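Local coordinates for protein endonuclease II (Enterobacteria phage t4, PDB 2WSH) that nicks and cleaves cytosine-containing host DNA as a sequence-specific, magnesium-dependent tetrameric GIY-YIG endonuclease, contributing to host DNA breakdown that supplies nucleotides for phage DNA synthesis, at residues Glu22-Leu25 with Ile31-Leu34. The protein carries 1 engineered substitution. Numbering follows the deposited sequence.
Sequences ELEL and IKQL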
loop_
_atom_site.group_PDB
_atom_site.type_symbol
_atom_site.label_atom_id
_atom_site.label_comp_id
_atom_site.label_asym_id
_atom_site.label_seq_id
_atom_site.Cartn_x
_atom_site.Cartn_y
_atom_site.Cartn_z
ATOM N N GLU A 22 27.742 4.089 18.799
ATOM C CA GLU A 22 28.337 5.331 19.259
ATOM C C GLU A 22 29.751 5.398 18.703
ATOM O O GLU A 22 30.402 4.369 18.537
ATOM C CB GLU A 22 28.355 5.358 20.787
ATOM C CG GLU A 22 29.076 6.540 21.408
ATOM C CD GLU A 22 28.815 6.650 22.902
ATOM O OE1 GLU A 22 27.811 6.077 23.372
ATOM O OE2 GLU A 22 29.605 7.314 23.605
ATOM N N LEU A 23 30.218 6.601 18.384
ATOM C CA LEU A 23 31.589 6.773 17.921
ATOM C C LEU A 23 32.462 7.281 19.062
ATOM O O LEU A 23 32.018 8.088 19.876
ATOM C CB LEU A 23 31.651 7.739 16.736
ATOM C CG LEU A 23 30.920 7.312 15.465
ATOM C CD1 LEU A 23 31.195 8.300 14.348
ATOM C CD2 LEU A 23 31.339 5.911 15.054
ATOM N N GLU A 24 33.702 6.810 19.120
ATOM C CA GLU A 24 34.606 7.203 20.193
ATOM C C GLU A 24 36.070 7.193 19.762
ATOM O O GLU A 24 36.524 6.274 19.080
ATOM C CB GLU A 24 34.394 6.312 21.419
ATOM C CG GLU A 24 34.198 4.840 21.093
ATOM C CD GLU A 24 33.437 4.102 22.179
ATOM O OE1 GLU A 24 32.871 4.773 23.069
ATOM O OE2 GLU A 24 33.403 2.853 22.142
ATOM N N LEU A 25 36.795 8.234 20.158
ATOM C CA LEU A 25 38.215 8.356 19.854
ATOM C C LEU A 25 39.040 7.536 20.840
ATOM O O LEU A 25 38.689 7.437 22.014
ATOM C CB LEU A 25 38.647 9.821 19.920
ATOM C CG LEU A 25 38.034 10.790 18.909
ATOM C CD1 LEU A 25 38.412 12.223 19.254
ATOM C CD2 LEU A 25 38.469 10.446 17.492
ATOM N N ILE A 31 39.176 6.894 15.672
ATOM C CA ILE A 31 37.850 6.319 15.875
ATOM C C ILE A 31 37.937 4.798 15.922
ATOM O O ILE A 31 38.204 4.149 14.907
ATOM C CB ILE A 31 36.865 6.737 14.761
ATOM C CG1 ILE A 31 36.607 8.242 14.809
ATOM C CG2 ILE A 31 35.556 5.978 14.894
ATOM C CD1 ILE A 31 35.779 8.761 13.651
ATOM N N LYS A 32 37.713 4.231 17.104
ATOM C CA LYS A 32 37.805 2.786 17.288
ATOM C C LYS A 32 36.912 2.055 16.296
ATOM O O LYS A 32 35.945 2.622 15.787
ATOM C CB LYS A 32 37.419 2.395 18.718
ATOM C CG LYS A 32 38.212 3.107 19.804
ATOM C CD LYS A 32 37.812 2.605 21.182
ATOM C CE LYS A 32 38.304 3.530 22.282
ATOM N NZ LYS A 32 37.753 3.135 23.610
ATOM N N GLN A 33 37.243 0.797 16.020
ATOM C CA GLN A 33 36.450 -0.020 15.108
ATOM C C GLN A 33 35.060 -0.289 15.666
ATOM O O GLN A 33 34.822 -0.161 16.867
ATOM C CB GLN A 33 37.156 -1.345 14.811
ATOM C CG GLN A 33 38.338 -1.218 13.870
ATOM C CD GLN A 33 39.165 -2.486 13.806
ATOM O OE1 GLN A 33 38.694 -3.528 13.353
ATOM N NE2 GLN A 33 40.412 -2.400 14.258
ATOM N N LEU A 34 34.143 -0.666 14.784
ATOM C CA LEU A 34 32.762 -0.888 15.173
ATOM C C LEU A 34 32.375 -2.352 15.025
ATOM O O LEU A 34 32.376 -2.898 13.920
ATOM C CB LEU A 34 31.832 -0.023 14.325
ATOM C CG LEU A 34 32.192 1.458 14.228
ATOM C CD1 LEU A 34 31.274 2.156 13.244
ATOM C CD2 LEU A 34 32.136 2.124 15.597
HETATM O O HOH W 1 34.001 4.185 17.443
#
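The backbone O of Glu22 faces the methyl CD2 of Leu34 at 4.1 Å, where the two backbones diverge. The Leu23 CD2 methyl, placed by CG anti to the carbonyl carbon (chi1 -63°), meets CD2 of Leu34 at 3.9 Å and CG2 of Ile31 at 4.2 Å. The leucine side chains cross at a slant. Ile87 and Phe99 border Leu23, while Ile65 and Asn66 of helix 61-73 touch Leu34. Glu24 carries the polar link. Its O accepts a fairly straight bond from Lys32 N (3.1 Å, 161° at the hydrogen) and a longer CA-H contact from Ile31. Glu24 N instead donates to a water (3.1 Å), which donates a hydrogen bond to Lys32 O (3.0 Å). OE2 of Glu24 and NZ of Lys32 stay 4.6 Å apart, too far for a salt bridge, though the opposite charges may attract weakly. Leu25 sets CD2 against CG1 of Ile31 at 3.9 Å, and both side chains reach Leu91. A single bridge, Leu25 with Ile31, sits at the base of the short connection between the segments. With one direct bond and one water link between the backbones, the contact probably relies largely on apolar side chains packed on helices 61-73 and 82-92.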